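Local coordinates for protein flavohemoglobin (Malassezia yamatoensis, PDB 6O0A) that binds heme and FAD and, as a flavohemoglobin required for nitric oxide resistance, probably detoxifies nitric oxide by oxidising it at the heme, at residues I82-I87 against E141-V146; A295-L300 against E329-L334; R316-A321 against V339-T344. One frame throughout, in Å; residues are numbered along the deposited sequence. Where two conformers were deposited one is given.

Contact 1: residues I82-I87 against E141-V146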
ATOM      1  N   ILE A  82     -16.567   0.501  -7.673  1.00 27.23           N
ATOM      2  CA  ILE A  82     -16.813   0.671  -6.243  0.51 28.17           C
ATOM      3  C   ILE A  82     -17.256   2.097  -5.950  1.00 23.85           C
ATOM      4  O   ILE A  82     -18.198   2.329  -5.180  1.00 31.43           O
ATOM      5  CB  ILE A  82     -15.552   0.296  -5.441  0.51 29.20           C
ATOM      6  CG1 ILE A  82     -15.264  -1.201  -5.561  0.51 31.07           C
ATOM      7  CG2 ILE A  82     -15.693   0.704  -3.978  0.51 32.05           C
ATOM      8  CD1 ILE A  82     -13.918  -1.605  -4.999  0.51 28.02           C
ATOM      9  N   PHE A  83     -16.582   3.069  -6.562  1.00 22.46           N
ATOM     10  CA  PHE A  83     -16.890   4.476  -6.330  1.00 24.56           C
ATOM     11  C   PHE A  83     -18.299   4.806  -6.800  1.00 24.12           C
ATOM     12  O   PHE A  83     -19.063   5.480  -6.096  1.00 29.34           O
ATOM     13  CB  PHE A  83     -15.849   5.338  -7.051  1.00 21.63           C
ATOM     14  CG  PHE A  83     -16.065   6.817  -6.914  1.00 27.68           C
ATOM     15  CD1 PHE A  83     -15.699   7.480  -5.759  1.00 26.64           C
ATOM     16  CD2 PHE A  83     -16.605   7.550  -7.964  1.00 27.02           C
ATOM     17  CE1 PHE A  83     -15.880   8.848  -5.635  1.00 33.02           C
ATOM     18  CE2 PHE A  83     -16.786   8.922  -7.850  1.00 26.79           C
ATOM     19  CZ  PHE A  83     -16.427   9.569  -6.688  1.00 32.42           C
ATOM     20  N   ALA A  84     -18.661   4.323  -7.990  1.00 23.84           N
ATOM     21  CA  ALA A  84     -20.007   4.550  -8.515  1.00 27.90           C
ATOM     22  C   ALA A  84     -21.068   4.028  -7.555  1.00 28.51           C
ATOM     23  O   ALA A  84     -22.060   4.712  -7.274  1.00 30.28           O
ATOM     24  CB  ALA A  84     -20.157   3.888  -9.886  1.00 24.43           C
ATOM     25  N   GLN A  85     -20.880   2.812  -7.038  1.00 28.14           N
ATOM     26  CA  GLN A  85     -21.845   2.287  -6.079  1.00 34.09           C
ATOM     27  C   GLN A  85     -21.884   3.149  -4.825  1.00 32.42           C
ATOM     28  O   GLN A  85     -22.957   3.383  -4.257  1.00 30.69           O
ATOM     29  CB  GLN A  85     -21.513   0.837  -5.729  1.00 38.92           C
ATOM     30  CG  GLN A  85     -22.540   0.174  -4.816  1.00 49.95           C
ATOM     31  CD  GLN A  85     -23.924   0.099  -5.446  1.00 66.21           C
ATOM     32  OE1 GLN A  85     -24.712   1.044  -5.364  1.00 72.05           O
ATOM     33  NE2 GLN A  85     -24.225  -1.030  -6.079  1.00 69.19           N
ATOM     34  N   TRP A  86     -20.726   3.658  -4.398  1.00 32.10           N
ATOM     35  CA  TRP A  86     -20.675   4.470  -3.186  1.00 35.96           C
ATOM     36  C   TRP A  86     -21.469   5.763  -3.347  1.00 34.25           C
ATOM     37  O   TRP A  86     -22.309   6.098  -2.502  1.00 36.15           O
ATOM     38  CB  TRP A  86     -19.223   4.780  -2.817  1.00 34.88           C
ATOM     39  CG  TRP A  86     -19.121   5.512  -1.516  1.00 37.43           C
ATOM     40  CD1 TRP A  86     -19.283   6.854  -1.312  1.00 41.18           C
ATOM     41  CD2 TRP A  86     -18.861   4.941  -0.225  1.00 38.91           C
ATOM     42  NE1 TRP A  86     -19.134   7.151   0.022  1.00 38.31           N
ATOM     43  CE2 TRP A  86     -18.870   5.995   0.709  1.00 42.15           C
ATOM     44  CE3 TRP A  86     -18.609   3.640   0.227  1.00 44.96           C
ATOM     45  CZ2 TRP A  86     -18.640   5.789   2.071  1.00 47.12           C
ATOM     46  CZ3 TRP A  86     -18.378   3.438   1.580  1.00 50.86           C
ATOM     47  CH2 TRP A  86     -18.397   4.508   2.485  1.00 49.91           C
ATOM     48  N   ILE A  87     -21.212   6.514  -4.423  1.00 31.03           N
ATOM     49  CA  ILE A  87     -21.854   7.818  -4.546  1.00 35.48           C
ATOM     50  C   ILE A  87     -23.341   7.684  -4.841  1.00 37.34           C
ATOM     51  O   ILE A  87     -24.081   8.663  -4.698  1.00 37.74           O
ATOM     52  CB  ILE A  87     -21.159   8.689  -5.609  1.00 34.37           C
ATOM     53  CG1 ILE A  87     -21.241   8.050  -6.994  1.00 29.11           C
ATOM     54  CG2 ILE A  87     -19.702   8.927  -5.231  1.00 34.56           C
ATOM     55  CD1 ILE A  87     -20.565   8.892  -8.068  1.00 30.31           C
ATOM     56  N   GLU A 141     -21.929   9.336 -21.217  1.00 15.83           N
ATOM     57  CA  GLU A 141     -22.013  10.598 -20.480  1.00 15.75           C
ATOM     58  C   GLU A 141     -22.040  10.363 -18.972  1.00 16.07           C
ATOM     59  O   GLU A 141     -21.322  11.025 -18.212  1.00 18.86           O
ATOM     60  CB  GLU A 141     -23.253  11.379 -20.917  1.00 14.19           C
ATOM     61  CG  GLU A 141     -23.353  12.755 -20.291  1.00 16.45           C
ATOM     62  CD  GLU A 141     -24.636  13.450 -20.676  1.00 27.28           C
ATOM     63  OE1 GLU A 141     -24.835  13.703 -21.883  1.00 24.67           O
ATOM     64  OE2 GLU A 141     -25.462  13.717 -19.783  1.00 25.20           O
ATOM     65  N   ALA A 142     -22.865   9.418 -18.515  1.00 16.93           N
ATOM     66  CA  ALA A 142     -22.992   9.191 -17.080  1.00 15.30           C
ATOM     67  C   ALA A 142     -21.700   8.644 -16.481  1.00 15.88           C
ATOM     68  O   ALA A 142     -21.266   9.092 -15.413  1.00 17.17           O
ATOM     69  CB  ALA A 142     -24.159   8.243 -16.806  1.00 15.20           C
ATOM     70  N   TRP A 143     -21.060   7.686 -17.156  1.00 16.37           N
ATOM     71  CA  TRP A 143     -19.824   7.129 -16.613  1.00 19.51           C
ATOM     72  C   TRP A 143     -18.662   8.114 -16.720  1.00 14.65           C
ATOM     73  O   TRP A 143     -17.762   8.110 -15.870  1.00 16.67           O
ATOM     74  CB  TRP A 143     -19.515   5.792 -17.298  1.00 18.18           C
ATOM     75  CG  TRP A 143     -20.384   4.714 -16.715  1.00 15.06           C
ATOM     76  CD1 TRP A 143     -21.570   4.242 -17.216  1.00 17.05           C
ATOM     77  CD2 TRP A 143     -20.186   4.046 -15.457  1.00 18.64           C
ATOM     78  NE1 TRP A 143     -22.098   3.289 -16.361  1.00 19.22           N
ATOM     79  CE2 TRP A 143     -21.267   3.154 -15.279  1.00 20.47           C
ATOM     80  CE3 TRP A 143     -19.193   4.106 -14.476  1.00 21.11           C
ATOM     81  CZ2 TRP A 143     -21.380   2.330 -14.156  1.00 20.37           C
ATOM     82  CZ3 TRP A 143     -19.301   3.284 -13.367  1.00 21.58           C
ATOM     83  CH2 TRP A 143     -20.387   2.405 -13.219  1.00 19.97           C
ATOM     84  N   THR A 144     -18.679   8.984 -17.729  1.00 17.05           N
ATOM     85  CA  THR A 144     -17.704  10.068 -17.777  1.00 16.95           C
ATOM     86  C   THR A 144     -17.829  10.980 -16.558  1.00 15.47           C
ATOM     87  O   THR A 144     -16.818  11.393 -15.977  1.00 19.06           O
ATOM     88  CB  THR A 144     -17.879  10.843 -19.083  1.00 16.80           C
ATOM     89  OG1 THR A 144     -17.568   9.965 -20.175  1.00 15.80           O
ATOM     90  CG2 THR A 144     -16.977  12.071 -19.129  1.00 19.47           C
ATOM     91  N   GLU A 145     -19.063  11.305 -16.153  1.00 14.85           N
ATOM     92  CA  GLU A 145     -19.247  12.113 -14.955  1.00 16.38           C
ATOM     93  C   GLU A 145     -18.656  11.418 -13.733  1.00 17.97           C
ATOM     94  O   GLU A 145     -17.958  12.049 -12.930  1.00 19.49           O
ATOM     95  CB  GLU A 145     -20.729  12.406 -14.732  1.00 18.77           C
ATOM     96  CG  GLU A 145     -20.936  13.387 -13.579  1.00 19.93           C
ATOM     97  CD  GLU A 145     -22.394  13.710 -13.305  1.00 24.78           C
ATOM     98  OE1 GLU A 145     -23.250  13.453 -14.179  1.00 22.62           O
ATOM     99  OE2 GLU A 145     -22.677  14.223 -12.201  1.00 29.66           O
ATOM    100  N   VAL A 146     -18.926  10.116 -13.588  1.00 19.10           N
ATOM    101  CA  VAL A 146     -18.365   9.328 -12.493  1.00 16.85           C
ATOM    102  C   VAL A 146     -16.843   9.385 -12.527  1.00 18.71           C
ATOM    103  O   VAL A 146     -16.194   9.651 -11.510  1.00 19.32           O
ATOM    104  CB  VAL A 146     -18.873   7.873 -12.563  1.00 17.49           C
ATOM    105  CG1 VAL A 146     -18.179   6.986 -11.521  1.00 20.44           C
ATOM    106  CG2 VAL A 146     -20.377   7.823 -12.381  1.00 18.75           C
TER
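In F83 the ring swings beside its carbonyl carbon (chi1 179°), and V146 likewise sets CG1 (chi1 174°), so that the phenyl and the valine pass alongside one another, pointing opposite ways. They join two helices of the globin domain, 75-89 and the long 137-163, whose axes in this region come within 11.0 Å and cross almost at right angles (92°). V146 CG1 lies in the plane of the F83 ring, at its edge, 3.9 Å from CD2. The same ring also approaches the main chain, CE2 standing 3.8 Å from V146 O. One face of the phenyl is occupied from within its own helix: I87 CG2 lies over it, nearer the ring's rim than its centre. I87 also sends CD1 across the gap to V146 CG2, a looser contact of 4.4 Å, so F83 and I87 both address the valine, each touching a different methyl. A84 points toward the partner helix where the backbones are nearest, its CA 6.4 Å from the CA of V146. Its CB touches V146 CG1 at 4.0 Å.

Every touching residue is buried and no hydrogen bond spans the helices, so the contact rests on shape and apolar surface. The polar edge of W143 is turned to another partner: NE1 bonds to OG1 of T31 on helix 25-53, which also supplies I28 and I35 to the indole. F83 reaches on to L149 and L150, and its side chain is about 7 Å from the bound heme, so the crossing lies close to the heme. At the indole, A84 CB comes 3.6 Å from W143 CZ3 and almost as near to CH2.

Contact 2: residues A295-L300 against E329-L334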
ATOM      1  N   ALA A 295       8.534  -0.123  12.682  1.00 12.73           N
ATOM      2  CA  ALA A 295       8.450   1.335  12.617  1.00 13.42           C
ATOM      3  C   ALA A 295       7.563   1.900  13.727  1.00 14.54           C
ATOM      4  O   ALA A 295       7.927   2.882  14.387  1.00 13.56           O
ATOM      5  CB  ALA A 295       7.935   1.770  11.235  1.00 15.62           C
ATOM      6  N   PHE A 296       6.399   1.281  13.959  1.00 14.00           N
ATOM      7  CA  PHE A 296       5.485   1.767  14.994  1.00 15.36           C
ATOM      8  C   PHE A 296       6.103   1.632  16.375  1.00 15.40           C
ATOM      9  O   PHE A 296       6.010   2.546  17.204  1.00 17.59           O
ATOM     10  CB  PHE A 296       4.172   0.980  14.967  1.00 16.69           C
ATOM     11  CG  PHE A 296       3.333   1.206  13.744  1.00 17.37           C
ATOM     12  CD1 PHE A 296       3.397   2.402  13.035  1.00 19.22           C
ATOM     13  CD2 PHE A 296       2.466   0.218  13.308  1.00 18.33           C
ATOM     14  CE1 PHE A 296       2.608   2.601  11.913  1.00 21.49           C
ATOM     15  CE2 PHE A 296       1.679   0.411  12.180  1.00 17.27           C
ATOM     16  CZ  PHE A 296       1.751   1.606  11.487  1.00 16.06           C
ATOM     17  N   VAL A 297       6.727   0.487  16.639  1.00 15.39           N
ATOM     18  CA  VAL A 297       7.261   0.229  17.968  1.00 14.72           C
ATOM     19  C   VAL A 297       8.417   1.166  18.272  1.00 17.08           C
ATOM     20  O   VAL A 297       8.517   1.700  19.377  1.00 18.90           O
ATOM     21  CB  VAL A 297       7.662  -1.249  18.100  1.00 19.53           C
ATOM     22  CG1 VAL A 297       8.384  -1.471  19.424  1.00 21.97           C
ATOM     23  CG2 VAL A 297       6.419  -2.116  18.045  1.00 19.56           C
ATOM     24  N   GLU A 298       9.296   1.400  17.293  1.00 16.39           N
ATOM     25  CA  GLU A 298      10.399   2.329  17.506  1.00 17.49           C
ATOM     26  C   GLU A 298       9.892   3.737  17.802  1.00 18.55           C
ATOM     27  O   GLU A 298      10.443   4.434  18.663  1.00 17.42           O
ATOM     28  CB  GLU A 298      11.324   2.346  16.285  1.00 16.03           C
ATOM     29  CG  GLU A 298      12.662   3.063  16.544  1.00 23.03           C
ATOM     30  CD  GLU A 298      12.631   4.558  16.253  1.00 29.10           C
ATOM     31  OE1 GLU A 298      11.831   5.002  15.405  1.00 27.50           O
ATOM     32  OE2 GLU A 298      13.420   5.296  16.878  1.00 32.54           O
ATOM     33  N   LYS A 299       8.848   4.177  17.093  1.00 19.87           N
ATOM     34  CA  LYS A 299       8.317   5.514  17.335  1.00 18.37           C
ATOM     35  C   LYS A 299       7.654   5.599  18.707  1.00 18.74           C
ATOM     36  O   LYS A 299       7.887   6.547  19.469  1.00 21.09           O
ATOM     37  CB  LYS A 299       7.329   5.897  16.228  1.00 22.03           C
ATOM     38  CG  LYS A 299       6.793   7.322  16.348  1.00 22.56           C
ATOM     39  CD  LYS A 299       7.919   8.339  16.277  1.00 38.28           C
ATOM     40  CE  LYS A 299       7.404   9.756  16.497  1.00 50.33           C
ATOM     41  NZ  LYS A 299       6.281  10.101  15.575  1.00 57.02           N
ATOM     42  N   LEU A 300       6.831   4.605  19.048  1.00 19.57           N
ATOM     43  CA  LEU A 300       6.203   4.591  20.367  1.00 21.78           C
ATOM     44  C   LEU A 300       7.250   4.599  21.476  1.00 24.34           C
ATOM     45  O   LEU A 300       7.066   5.248  22.515  1.00 26.04           O
ATOM     46  CB  LEU A 300       5.283   3.373  20.497  1.00 19.93           C
ATOM     47  CG  LEU A 300       3.973   3.398  19.714  1.00 22.54           C
ATOM     48  CD1 LEU A 300       3.449   1.980  19.509  1.00 21.50           C
ATOM     49  CD2 LEU A 300       2.928   4.276  20.418  1.00 22.25           C
ATOM     50  N   GLU A 329      14.286  -5.632  21.074  1.00 17.22           N
ATOM     51  CA  GLU A 329      15.013  -4.588  21.796  1.00 17.90           C
ATOM     52  C   GLU A 329      14.164  -3.335  21.934  1.00 18.41           C
ATOM     53  O   GLU A 329      14.083  -2.744  23.018  1.00 23.07           O
ATOM     54  CB  GLU A 329      16.332  -4.270  21.096  1.00 20.67           C
ATOM     55  CG  GLU A 329      17.376  -5.354  21.218  1.00 26.70           C
ATOM     56  CD  GLU A 329      17.687  -5.706  22.664  1.00 35.33           C
ATOM     57  OE1 GLU A 329      18.069  -4.803  23.447  1.00 38.96           O
ATOM     58  OE2 GLU A 329      17.533  -6.889  23.025  1.00 39.04           O
ATOM     59  N   ARG A 330      13.513  -2.914  20.841  1.00 16.75           N
ATOM     60  CA  ARG A 330      12.652  -1.734  20.906  1.00 20.62           C
ATOM     61  C   ARG A 330      11.498  -1.946  21.872  1.00 18.02           C
ATOM     62  O   ARG A 330      11.148  -1.041  22.637  1.00 19.59           O
ATOM     63  CB  ARG A 330      12.107  -1.375  19.519  1.00 20.74           C
ATOM     64  CG  ARG A 330      13.138  -0.871  18.537  1.00 27.48           C
ATOM     65  CD  ARG A 330      13.714   0.488  18.947  1.00 31.68           C
ATOM     66  NE  ARG A 330      14.747   0.363  19.974  1.00 27.98           N
ATOM     67  CZ  ARG A 330      15.952  -0.164  19.767  1.00 31.63           C
ATOM     68  NH1 ARG A 330      16.287  -0.624  18.558  1.00 28.42           N
ATOM     69  NH2 ARG A 330      16.823  -0.240  20.772  1.00 29.98           N
ATOM     70  N   ALA A 331      10.887  -3.129  21.842  1.00 18.91           N
ATOM     71  CA  ALA A 331       9.752  -3.394  22.712  1.00 20.72           C
ATOM     72  C   ALA A 331      10.153  -3.338  24.181  1.00 17.68           C
ATOM     73  O   ALA A 331       9.340  -2.953  25.035  1.00 20.81           O
ATOM     74  CB  ALA A 331       9.139  -4.755  22.368  1.00 19.07           C
ATOM     75  N   LYS A 332      11.405  -3.692  24.495  1.00 19.07           N
ATOM     76  CA  LYS A 332      11.869  -3.613  25.881  1.00 18.97           C
ATOM     77  C   LYS A 332      11.838  -2.186  26.408  1.00 19.47           C
ATOM     78  O   LYS A 332      11.740  -1.972  27.626  1.00 21.35           O
ATOM     79  CB  LYS A 332      13.292  -4.162  26.008  1.00 29.43           C
ATOM     80  CG  LYS A 332      13.369  -5.667  26.068  1.00 37.88           C
ATOM     81  CD  LYS A 332      14.711  -6.132  26.609  1.00 47.06           C
ATOM     82  CE  LYS A 332      15.794  -6.061  25.554  1.00 46.87           C
ATOM     83  NZ  LYS A 332      16.670  -7.268  25.611  1.00 45.02           N
ATOM     84  N   GLU A 333      11.941  -1.204  25.516  1.00 20.45           N
ATOM     85  CA  GLU A 333      11.943   0.192  25.912  1.00 21.39           C
ATOM     86  C   GLU A 333      10.544   0.719  26.202  1.00 23.73           C
ATOM     87  O   GLU A 333      10.416   1.792  26.797  1.00 28.32           O
ATOM     88  CB  GLU A 333      12.630   1.034  24.824  1.00 19.75           C
ATOM     89  CG  GLU A 333      14.113   0.682  24.688  1.00 24.24           C
ATOM     90  CD  GLU A 333      14.736   1.041  23.340  1.00 33.27           C
ATOM     91  OE1 GLU A 333      14.050   1.592  22.453  1.00 30.27           O
ATOM     92  OE2 GLU A 333      15.937   0.755  23.172  1.00 35.67           O
ATOM     93  N   LEU A 334       9.502  -0.001  25.804  1.00 24.21           N
ATOM     94  CA  LEU A 334       8.147   0.444  26.085  1.00 24.48           C
ATOM     95  C   LEU A 334       7.740   0.075  27.502  1.00 33.36           C
ATOM     96  O   LEU A 334       8.134  -0.963  28.036  1.00 37.64           O
ATOM     97  CB  LEU A 334       7.168  -0.163  25.091  1.00 22.70           C
ATOM     98  CG  LEU A 334       7.313   0.414  23.685  1.00 24.11           C
ATOM     99  CD1 LEU A 334       6.504  -0.418  22.723  1.00 20.04           C
ATOM    100  CD2 LEU A 334       6.833   1.865  23.695  1.00 34.69           C
TER
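Apolar contacts between V297, L300 and L334 form the buried part of this junction, where helix 290-302 meets the C-terminal part of helix 324-332 and the residues that follow in the Rossmann-like NAD-binding domain of the reductase. V297 aims CG1 at the partner segment, where it meets L334 CD1 at 3.9 Å and, more distantly, the methyl of A331. L334 divides its two branches: CD1 goes to the valine, while CD2 lies against the main chain of L300, 3.5 Å from its carbonyl C, and also touches L300 CB. The forked end of L334 is thus seated between two residues one helical turn apart.

The aliphatic part of R330 adds a second kind of packing. Its CB meets V297 CG1 at 3.7 Å, and farther out its CD lies beside E298 CG, also at 3.7 Å. E298 and R330 extend alongside each other in a common direction, yet their charged ends do not pair: the carboxylate and guanidinium planes are 72° apart, and E298 OE2 stands 6.0 Å from R330 NE.

The ionic contacts stay within 329-334. R330 bends at chi2 and chi3 (-67° and 80°), presenting its NE/NH2 edge to E333. NE bonds to E333 OE1 at 2.9 Å and NH2 to OE2 at 2.7 Å, both nearly straight. Both acceptors lie in the guanidinium plane, while NE meets OE1 from above the carboxylate plane. This two-nitrogen grip fixes the rotation of the guanidinium while its methylene chain packs across the contact. K332 NZ makes a separate salt bridge to E329 OE2.

Beneath the junction lies the parallel sheet: V297 rests on L283 and L300 on L281, both of strand 281-286, while R330 touches L294 and E333 touches A301, both on helix 290-302.

Contact 3: residues R316-A321 against V339-T344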
ATOM      1  N   ARG A 316       7.885 -18.655   9.943  1.00 13.71           N
ATOM      2  CA  ARG A 316       8.032 -20.099   9.824  1.00 14.19           C
ATOM      3  C   ARG A 316       8.868 -20.660  10.970  1.00 12.60           C
ATOM      4  O   ARG A 316       8.627 -21.780  11.421  1.00 14.53           O
ATOM      5  CB  ARG A 316       8.647 -20.448   8.470  1.00 19.00           C
ATOM      6  CG  ARG A 316       7.732 -20.079   7.318  1.00 21.21           C
ATOM      7  CD  ARG A 316       8.411 -20.255   5.967  1.00 30.83           C
ATOM      8  NE  ARG A 316       8.751 -21.651   5.722  1.00 38.04           N
ATOM      9  CZ  ARG A 316       7.941 -22.523   5.134  1.00 48.77           C
ATOM     10  NH1 ARG A 316       6.735 -22.144   4.731  1.00 47.51           N
ATOM     11  NH2 ARG A 316       8.337 -23.776   4.954  1.00 57.50           N
ATOM     12  N   SER A 317       9.831 -19.880  11.456  1.00 14.46           N
ATOM     13  CA  SER A 317      10.732 -20.277  12.535  1.00 16.98           C
ATOM     14  C   SER A 317      11.330 -18.997  13.098  1.00 13.27           C
ATOM     15  O   SER A 317      11.275 -17.948  12.465  1.00 14.10           O
ATOM     16  CB  SER A 317      11.847 -21.193  12.032  1.00 14.91           C
ATOM     17  OG  SER A 317      12.737 -20.444  11.207  1.00 14.70           O
ATOM     18  N   LEU A 318      11.954 -19.087  14.273  1.00 13.74           N
ATOM     19  CA  LEU A 318      12.594 -17.873  14.774  1.00 12.92           C
ATOM     20  C   LEU A 318      13.774 -17.462  13.901  1.00 19.25           C
ATOM     21  O   LEU A 318      14.020 -16.266  13.714  1.00 17.58           O
ATOM     22  CB  LEU A 318      13.036 -18.056  16.217  1.00 13.97           C
ATOM     23  CG  LEU A 318      11.918 -18.284  17.242  1.00 16.87           C
ATOM     24  CD1 LEU A 318      12.509 -18.330  18.660  1.00 20.23           C
ATOM     25  CD2 LEU A 318      10.826 -17.220  17.143  1.00 15.48           C
ATOM     26  N   ALA A 319      14.493 -18.434  13.340  1.00 19.89           N
ATOM     27  CA  ALA A 319      15.609 -18.106  12.457  1.00 21.50           C
ATOM     28  C   ALA A 319      15.147 -17.331  11.234  1.00 16.95           C
ATOM     29  O   ALA A 319      15.893 -16.498  10.705  1.00 19.75           O
ATOM     30  CB  ALA A 319      16.335 -19.388  12.037  1.00 23.89           C
ATOM     31  N   GLU A 320      13.915 -17.564  10.787  1.00 13.97           N
ATOM     32  CA  GLU A 320      13.361 -16.911   9.614  1.00 14.52           C
ATOM     33  C   GLU A 320      12.541 -15.668   9.942  1.00 13.90           C
ATOM     34  O   GLU A 320      11.993 -15.048   9.026  1.00 21.10           O
ATOM     35  CB  GLU A 320      12.499 -17.904   8.829  1.00 18.26           C
ATOM     36  CG  GLU A 320      13.284 -18.995   8.130  1.00 21.99           C
ATOM     37  CD  GLU A 320      12.373 -20.095   7.618  1.00 26.83           C
ATOM     38  OE1 GLU A 320      11.736 -19.907   6.559  1.00 24.18           O
ATOM     39  OE2 GLU A 320      12.269 -21.134   8.297  1.00 29.85           O
ATOM     40  N   ALA A 321      12.463 -15.273  11.221  1.00 13.43           N
ATOM     41  CA  ALA A 321      11.715 -14.085  11.609  1.00 11.87           C
ATOM     42  C   ALA A 321      12.542 -12.833  11.339  1.00 15.54           C
ATOM     43  O   ALA A 321      13.495 -12.551  12.083  1.00 13.37           O
ATOM     44  CB  ALA A 321      11.340 -14.156  13.093  1.00 10.69           C
ATOM     45  N   VAL A 339       5.491  -9.018  23.533  1.00 17.80           N
ATOM     46  CA  VAL A 339       5.723  -9.557  22.195  1.00 17.48           C
ATOM     47  C   VAL A 339       5.626 -11.072  22.274  1.00 20.13           C
ATOM     48  O   VAL A 339       6.214 -11.690  23.170  1.00 22.68           O
ATOM     49  CB  VAL A 339       7.091  -9.137  21.624  1.00 20.04           C
ATOM     50  CG1 VAL A 339       7.282  -9.697  20.213  1.00 18.05           C
ATOM     51  CG2 VAL A 339       7.226  -7.628  21.634  1.00 22.32           C
ATOM     52  N   LEU A 340       4.880 -11.663  21.345  1.00 17.52           N
ATOM     53  CA  LEU A 340       4.748 -13.108  21.220  1.00 17.82           C
ATOM     54  C   LEU A 340       5.008 -13.482  19.774  1.00 15.94           C
ATOM     55  O   LEU A 340       4.396 -12.904  18.874  1.00 19.04           O
ATOM     56  CB  LEU A 340       3.354 -13.585  21.622  1.00 16.27           C
ATOM     57  CG  LEU A 340       2.993 -13.426  23.099  1.00 23.68           C
ATOM     58  CD1 LEU A 340       1.530 -13.749  23.306  1.00 25.06           C
ATOM     59  CD2 LEU A 340       3.879 -14.318  23.961  1.00 20.80           C
ATOM     60  N   TYR A 341       5.903 -14.443  19.552  1.00 13.69           N
ATOM     61  CA  TYR A 341       6.153 -14.963  18.215  1.00 13.11           C
ATOM     62  C   TYR A 341       5.501 -16.327  18.064  1.00 18.01           C
ATOM     63  O   TYR A 341       5.651 -17.196  18.927  1.00 17.27           O
ATOM     64  CB  TYR A 341       7.648 -15.073  17.919  1.00 17.79           C
ATOM     65  CG  TYR A 341       8.174 -13.866  17.183  1.00 13.63           C
ATOM     66  CD1 TYR A 341       8.555 -12.731  17.879  1.00 17.41           C
ATOM     67  CD2 TYR A 341       8.257 -13.855  15.797  1.00 15.29           C
ATOM     68  CE1 TYR A 341       9.029 -11.614  17.224  1.00 20.16           C
ATOM     69  CE2 TYR A 341       8.728 -12.752  15.134  1.00 13.65           C
ATOM     70  CZ  TYR A 341       9.100 -11.627  15.847  1.00 15.45           C
ATOM     71  OH  TYR A 341       9.587 -10.518  15.178  1.00 13.83           O
ATOM     72  N   GLY A 342       4.800 -16.520  16.954  1.00 12.32           N
ATOM     73  CA  GLY A 342       4.270 -17.823  16.588  1.00 12.08           C
ATOM     74  C   GLY A 342       5.085 -18.370  15.430  1.00 17.99           C
ATOM     75  O   GLY A 342       5.432 -17.628  14.508  1.00 20.72           O
ATOM     76  N   THR A 343       5.414 -19.655  15.492  1.00 11.88           N
ATOM     77  CA  THR A 343       6.153 -20.305  14.414  1.00 11.70           C
ATOM     78  C   THR A 343       5.272 -21.364  13.765  1.00 17.53           C
ATOM     79  O   THR A 343       4.691 -22.206  14.455  1.00 14.68           O
ATOM     80  CB  THR A 343       7.477 -20.897  14.917  1.00 13.06           C
ATOM     81  OG1 THR A 343       7.244 -21.777  16.036  1.00 13.54           O
ATOM     82  CG2 THR A 343       8.423 -19.772  15.324  1.00 14.18           C
ATOM     83  N   THR A 344       5.180 -21.317  12.433  1.00 14.09           N
ATOM     84  CA  THR A 344       4.247 -22.128  11.661  1.00 13.78           C
ATOM     85  C   THR A 344       4.881 -23.343  10.995  1.00 16.12           C
ATOM     86  O   THR A 344       4.151 -24.197  10.466  1.00 19.51           O
ATOM     87  CB  THR A 344       3.577 -21.258  10.587  1.00 19.68           C
ATOM     88  OG1 THR A 344       4.587 -20.675   9.754  1.00 16.56           O
ATOM     89  CG2 THR A 344       2.785 -20.136  11.233  1.00 15.71           C
TER
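Y341 and T343, both directed at the loop from strand 336-343, meet A321, L318 and the backbone around S317. A321 CB lies 3.6 Å from Y341 CE2, approaching the phenol ring obliquely. L318 extends CD2 between the two strand residues, 3.9 Å from Y341 CB and equally near T343 CG2. The threonine methyl also packs on the loop backbone, 3.7 Å from S317 CA. It faces the loop because chi1 of 54° sets CG2 anti to the carbonyl carbon of T343 and leaves OG1 to bond elsewhere, to the backbone O of E346 and N of G349. At the strand's end, T344 OG1 approaches R316 CA at 3.5 Å and makes a weak hydrogen bond to S315 O.

No hydrogen bond links the two segments; the polar contacts shape the loop itself. L318 to A321 form a type I beta turn, closed by A321 N bonding to L318 O. Ahead of it, S317 OG accepts from E320 N at 3.1 Å, an ST motif, and donates to E320 OE2. The other carboxylate oxygen, OE1, forms a longer salt bridge with R316 NE, 3.6 Å away. This network ties the backbone N and the carboxylate of E320 to S317 and R316, while L318 and A321 pack against the strand.

The loop joins strand 308-315 to helix 324-332 within a beta-alpha-beta crossover whose second strand, 336-343, lies beside 308-315 in the parallel sheet. Y341 packs on A313 of strand 308-315 and on L327 of helix 324-332, whose R324 makes a cation-pi contact with the phenol.

Overall arrangement
Contact 1 lies in the heme-binding globin region, on the opposite side of the chain's centre from the other two, its centre 44 Å from that of contact 2 and 45 Å from that of contact 3. Its touching residues are all buried; it is all-helical and apolar. Contacts 2 and 3 share the NAD-binding domain and touch directly, A331 CB meeting V339 CG2 at 3.5 Å where helix 324-332 is followed by strand 336-343. Contact 2 has a buried aliphatic interior with an ionic rim, whereas contact 3, only partly buried, sets a hydrogen-bonded loop against a strand. Polar pairs stay within one segment in 2, holding side chains, and in 3, folding the loop.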